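Long-range contacts in putative major capsid protein (Cafeteriavirus-dependent mavirus, PDB 6G44), which probably builds the outer shell of the virophage particle, as a capsid protein of the double jelly-roll type that assembles into trimers: residues Ala110-Gly116 and Leu225-Ile231; Pro219-Arg223 and Ile282-Tyr288. One frame throughout, in Å; residues are numbered along the deposited sequence.

From the N terminus the chain runs through 110-116, then 219-223, 225-231 and finally 282-288. Contact 1 closes a loop of 108 residues by laying strand 110-114 beside strand 222-235; contact 2 closes one of 58 residues, between the start of that same strand and the entry to strand 286-305. Because their segments alternate, the two closures cross instead of nesting. Contact 1 is pairing inside the sheet holding strands 110-114 and 222-235, whereas contact 2 joins that sheet to the one holding strands 286-305 and 464-482. They touch where Met114 CE packs on Phe222 CE2 at 3.8 Å, near the shared strand's beginning.

Contact 1. Residues Ala110-Gly116 and Leu225-Ile231; sequences AVINMNG and LNTFKVI
Met114 and Phe228 oppose each other as a non-hydrogen-bonded pair in an antiparallel β-ladder of the double jelly-roll, their side chains lying side by side and pointing the same way. Strands 110-114 and 228-231 run 177° apart, and the hydrogen-bonded pairs are Val111 with Ile231 and Asn113 with Lys229. The face bearing Ile112, Met114, Phe228 and Val230 is buried and apolar, as suits residues covered by Ala208, Pro210 and Leu206, with Leu65 of strand 58-66 on Phe228. The extended chain of Met114 brings CE to 4.2 Å from Phe228 CE1, while its SD touches Leu225 CD2 at 3.8 Å. The other branch of Leu225, CD1, sits 3.9 Å above the plane of the Phe228 ring, over its centre, and Ile112 CG2 comes to the ring's edge at CE1. The opposite, partly exposed face is mixed: branched Val111 and Ile231 at one end, Asn113 and Lys229 at the other, their CB atoms 3.9 Å apart. With CG anti to the backbone N (chi1 -177°), Asn113 directs OD1 to Thr227 CG2, 3.4 Å away, and accepts the N-H of Gly116 on a lone pair, an Asx motif. Asn115 ND2 bonds to Asn224 O and Gly486 O. Asn115 N donates to Thr227 O, and Thr227 N returns the bond to Asn115 OD1 at 2.9 Å, nearly straight at 170°.

Contact 2. Residues Pro219-Arg223 and Ile282-Tyr288; sequences PVPFR and IPKTIIY
Tyr288 faces Val220 and Phe222, and Ile286 faces Val220, across a gap too wide for backbone pairing, with CA atoms 7.7 Å apart for Val220 and Tyr288 and 8.8 Å for Phe222 and Ile286, leaving side chains to bridge it. The long phenol of Tyr288 suits this distance: its OH donates to Pro221 O at 2.6 Å and accepts from a water that in turn takes the N-H of Arg223. The two bonds hold the hydroxyl in place, while the ring lies in an offset stack with the flat phenyl of Phe222, centroids 4.6 Å apart and planes at 20°. Val220 CG1, anti to the backbone N at chi1 179°, packs against Tyr288 CE2 at 3.8 Å.

Arg223 spans the rest of the gap, having the length and the several N-H groups to reach two carbonyls. A bend at chi3, 49°, turns its guanidinium to the backbone of Pro283 and Lys284, where NH1 bonds to Pro283 O at 2.7 Å and NH2 to Lys284 O at 2.9 Å. The latter carbonyl is met from above its plane, and both partners are tilted from the guanidinium plane. Ile286 CD1 lies over the centre of one guanidinium face, 3.6 Å above it, an apolar cover that leaves the N-H groups to the carbonyls.

Phe222 bonds through its backbone to Thr69 of strand 68-69, and Ile286 and Tyr288 pair with Ser482 and Thr480 of strand 464-482; Ser482 OG also binds Arg223 NH2. The contact thus joins two sheets, and Trp23 of a second subunit packs on Val220, Pro221 and Pro283.

Contact 1. Residues Ala110-Gly116 and Leu225-Ile231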
# COMPACT_ATOMS: atom_id res chain seq x y z
N ALA C 110 0.39 -17.54 28.80
CA ALA C 110 1.74 -18.02 28.57
C ALA C 110 2.63 -17.55 29.71
O ALA C 110 2.46 -16.44 30.25
CB ALA C 110 2.25 -17.51 27.23
N VAL C 111 3.58 -18.41 30.08
CA VAL C 111 4.62 -18.05 31.02
C VAL C 111 5.96 -18.30 30.37
O VAL C 111 6.24 -19.40 29.90
CB VAL C 111 4.52 -18.84 32.35
CG1 VAL C 111 5.63 -18.42 33.28
CG2 VAL C 111 3.16 -18.62 32.99
N ILE C 112 6.79 -17.26 30.31
CA ILE C 112 8.15 -17.39 29.82
C ILE C 112 9.11 -17.21 31.00
O ILE C 112 8.94 -16.30 31.80
CB ILE C 112 8.44 -16.39 28.68
CG1 ILE C 112 7.53 -16.72 27.48
CG2 ILE C 112 9.93 -16.46 28.28
CD1 ILE C 112 7.68 -15.80 26.27
N ASN C 113 10.06 -18.13 31.11
CA ASN C 113 11.12 -18.08 32.12
C ASN C 113 12.44 -17.83 31.41
O ASN C 113 12.87 -18.62 30.56
CB ASN C 113 11.14 -19.41 32.88
CG ASN C 113 12.17 -19.45 34.00
OD1 ASN C 113 13.25 -18.89 33.90
ND2 ASN C 113 11.83 -20.16 35.07
N MET C 114 13.06 -16.71 31.73
CA MET C 114 14.44 -16.43 31.32
C MET C 114 15.31 -16.32 32.58
O MET C 114 15.14 -15.41 33.39
CB MET C 114 14.50 -15.15 30.49
CG MET C 114 13.79 -15.30 29.16
SD MET C 114 14.05 -13.80 28.17
CE MET C 114 13.23 -14.30 26.63
N ASN C 115 16.26 -17.24 32.70
CA ASN C 115 17.22 -17.25 33.84
C ASN C 115 16.57 -17.11 35.22
O ASN C 115 17.07 -16.40 36.11
CB ASN C 115 18.33 -16.23 33.60
CG ASN C 115 19.19 -16.60 32.40
OD1 ASN C 115 19.14 -17.73 31.91
ND2 ASN C 115 19.91 -15.61 31.85
N GLY C 116 15.43 -17.77 35.38
CA GLY C 116 14.69 -17.74 36.62
C GLY C 116 13.63 -16.66 36.78
O GLY C 116 12.86 -16.73 37.73
N LEU C 225 20.57 -17.25 27.56
CA LEU C 225 19.38 -17.86 28.17
C LEU C 225 19.66 -19.25 28.70
O LEU C 225 19.29 -20.28 28.16
CB LEU C 225 18.21 -17.83 27.20
CG LEU C 225 17.80 -16.46 26.67
CD1 LEU C 225 16.59 -16.64 25.74
CD2 LEU C 225 17.47 -15.45 27.75
N ASN C 226 20.35 -19.26 29.84
CA ASN C 226 20.78 -20.47 30.48
C ASN C 226 19.63 -21.25 31.12
O ASN C 226 19.68 -22.47 31.20
CB ASN C 226 21.87 -20.04 31.49
CG ASN C 226 22.66 -21.18 32.03
OD1 ASN C 226 23.10 -22.08 31.31
ND2 ASN C 226 22.82 -21.17 33.32
N THR C 227 18.58 -20.55 31.56
CA THR C 227 17.26 -21.14 31.74
C THR C 227 16.34 -20.49 30.72
O THR C 227 16.30 -19.26 30.64
CB THR C 227 16.71 -20.89 33.15
OG1 THR C 227 17.64 -21.42 34.11
CG2 THR C 227 15.37 -21.54 33.36
N PHE C 228 15.63 -21.31 29.95
CA PHE C 228 14.68 -20.77 28.96
C PHE C 228 13.51 -21.73 28.87
O PHE C 228 13.63 -22.82 28.35
CB PHE C 228 15.38 -20.58 27.62
CG PHE C 228 14.51 -19.95 26.53
CD1 PHE C 228 13.58 -18.94 26.82
CD2 PHE C 228 14.67 -20.36 25.21
CE1 PHE C 228 12.81 -18.37 25.81
CE2 PHE C 228 13.89 -19.78 24.20
CZ PHE C 228 12.98 -18.79 24.51
N LYS C 229 12.39 -21.32 29.44
CA LYS C 229 11.17 -22.14 29.37
C LYS C 229 10.05 -21.31 28.80
O LYS C 229 9.93 -20.13 29.12
CB LYS C 229 10.74 -22.69 30.74
CG LYS C 229 11.86 -23.39 31.49
CD LYS C 229 11.38 -23.89 32.85
CE LYS C 229 12.55 -24.18 33.76
NZ LYS C 229 12.07 -24.77 35.03
N VAL C 230 9.23 -21.94 27.97
CA VAL C 230 8.04 -21.30 27.40
C VAL C 230 6.91 -22.27 27.69
O VAL C 230 6.88 -23.37 27.14
CB VAL C 230 8.19 -21.01 25.90
CG1 VAL C 230 6.89 -20.49 25.30
CG2 VAL C 230 9.33 -20.00 25.68
N ILE C 231 6.00 -21.83 28.55
CA ILE C 231 4.90 -22.68 29.04
C ILE C 231 3.58 -22.11 28.53
O ILE C 231 3.24 -20.96 28.85
CB ILE C 231 4.91 -22.74 30.57
CG1 ILE C 231 6.26 -23.24 31.09
CG2 ILE C 231 3.80 -23.67 31.09
CD1 ILE C 231 6.59 -22.74 32.48

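Contact 2. Residues Pro219-Arg223 and Ile282-Tyr288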
# COMPACT_ATOMS: atom_id res chain seq x y z
N PRO C 219 14.42 -7.63 15.48
CA PRO C 219 14.31 -7.58 16.93
C PRO C 219 15.67 -7.67 17.62
O PRO C 219 16.57 -8.38 17.13
CB PRO C 219 13.47 -8.83 17.27
CG PRO C 219 13.75 -9.78 16.18
CD PRO C 219 14.10 -8.97 14.95
N VAL C 220 15.80 -6.95 18.72
CA VAL C 220 17.01 -7.06 19.57
C VAL C 220 17.08 -8.50 20.12
O VAL C 220 16.09 -8.99 20.68
CB VAL C 220 16.97 -6.03 20.70
CG1 VAL C 220 18.20 -6.17 21.57
CG2 VAL C 220 16.92 -4.62 20.10
N PRO C 221 18.23 -9.18 19.97
CA PRO C 221 18.40 -10.53 20.50
C PRO C 221 18.42 -10.59 22.03
O PRO C 221 18.76 -9.61 22.69
CB PRO C 221 19.79 -10.93 19.97
CG PRO C 221 20.09 -10.00 18.88
CD PRO C 221 19.43 -8.73 19.25
N PHE C 222 18.04 -11.76 22.55
CA PHE C 222 18.28 -12.11 23.95
C PHE C 222 19.67 -12.74 24.11
O PHE C 222 20.19 -13.30 23.17
CB PHE C 222 17.18 -13.03 24.45
CG PHE C 222 15.85 -12.33 24.53
CD1 PHE C 222 15.64 -11.39 25.54
CD2 PHE C 222 14.85 -12.58 23.61
CE1 PHE C 222 14.45 -10.72 25.62
CE2 PHE C 222 13.64 -11.90 23.70
CZ PHE C 222 13.46 -10.98 24.70
N ARG C 223 20.23 -12.63 25.31
CA ARG C 223 21.61 -13.02 25.63
C ARG C 223 21.63 -14.10 26.73
O ARG C 223 21.06 -13.89 27.80
CB ARG C 223 22.39 -11.76 26.09
CG ARG C 223 23.83 -12.00 26.58
CD ARG C 223 24.49 -10.80 27.22
NE ARG C 223 23.67 -10.14 28.25
CZ ARG C 223 23.94 -8.95 28.76
NH1 ARG C 223 25.05 -8.31 28.41
NH2 ARG C 223 23.11 -8.40 29.62
N ILE C 282 29.47 -6.65 24.32
CA ILE C 282 28.03 -6.39 24.46
C ILE C 282 27.87 -5.66 25.79
O ILE C 282 28.48 -6.05 26.79
CB ILE C 282 27.23 -7.70 24.45
CG1 ILE C 282 27.34 -8.34 23.06
CG2 ILE C 282 25.76 -7.47 24.81
CD1 ILE C 282 26.76 -9.73 22.97
N PRO C 283 27.06 -4.59 25.82
CA PRO C 283 26.88 -3.88 27.08
C PRO C 283 26.40 -4.76 28.23
O PRO C 283 25.75 -5.77 28.01
CB PRO C 283 25.79 -2.84 26.75
CG PRO C 283 25.85 -2.67 25.29
CD PRO C 283 26.28 -3.98 24.72
N LYS C 284 26.75 -4.37 29.45
CA LYS C 284 26.40 -5.15 30.64
C LYS C 284 24.90 -5.30 30.82
O LYS C 284 24.42 -6.37 31.14
CB LYS C 284 27.01 -4.53 31.89
CG LYS C 284 28.53 -4.53 31.94
CD LYS C 284 29.02 -3.86 33.22
CE LYS C 284 30.32 -3.10 33.01
NZ LYS C 284 31.41 -3.97 32.51
N THR C 285 24.17 -4.20 30.63
CA THR C 285 22.73 -4.19 30.86
C THR C 285 21.99 -3.80 29.60
O THR C 285 22.18 -2.69 29.09
CB THR C 285 22.36 -3.23 32.01
OG1 THR C 285 23.04 -3.66 33.19
CG2 THR C 285 20.88 -3.25 32.30
N ILE C 286 21.17 -4.72 29.11
CA ILE C 286 20.41 -4.52 27.85
C ILE C 286 18.96 -4.27 28.24
O ILE C 286 18.41 -4.97 29.09
CB ILE C 286 20.53 -5.73 26.89
CG1 ILE C 286 22.01 -6.04 26.60
CG2 ILE C 286 19.77 -5.45 25.60
CD1 ILE C 286 22.24 -7.39 25.97
N ILE C 287 18.34 -3.31 27.57
CA ILE C 287 16.95 -2.88 27.86
C ILE C 287 16.03 -3.30 26.69
O ILE C 287 16.39 -3.14 25.52
CB ILE C 287 16.90 -1.36 28.04
CG1 ILE C 287 17.80 -0.95 29.21
CG2 ILE C 287 15.47 -0.88 28.24
CD1 ILE C 287 18.00 0.53 29.40
N TYR C 288 14.87 -3.88 27.02
CA TYR C 288 13.85 -4.32 26.03
C TYR C 288 12.53 -3.64 26.35
O TYR C 288 12.09 -3.59 27.49
CB TYR C 288 13.62 -5.83 26.09
CG TYR C 288 14.87 -6.63 25.82
CD1 TYR C 288 15.81 -6.79 26.83
CD2 TYR C 288 15.13 -7.19 24.57
CE1 TYR C 288 16.98 -7.49 26.59
CE2 TYR C 288 16.30 -7.89 24.32
CZ TYR C 288 17.22 -8.01 25.34
OH TYR C 288 18.39 -8.69 25.12
O HOH W 1 19.10 -10.60 27.00
O HOH W 2 27.79 -8.52 28.14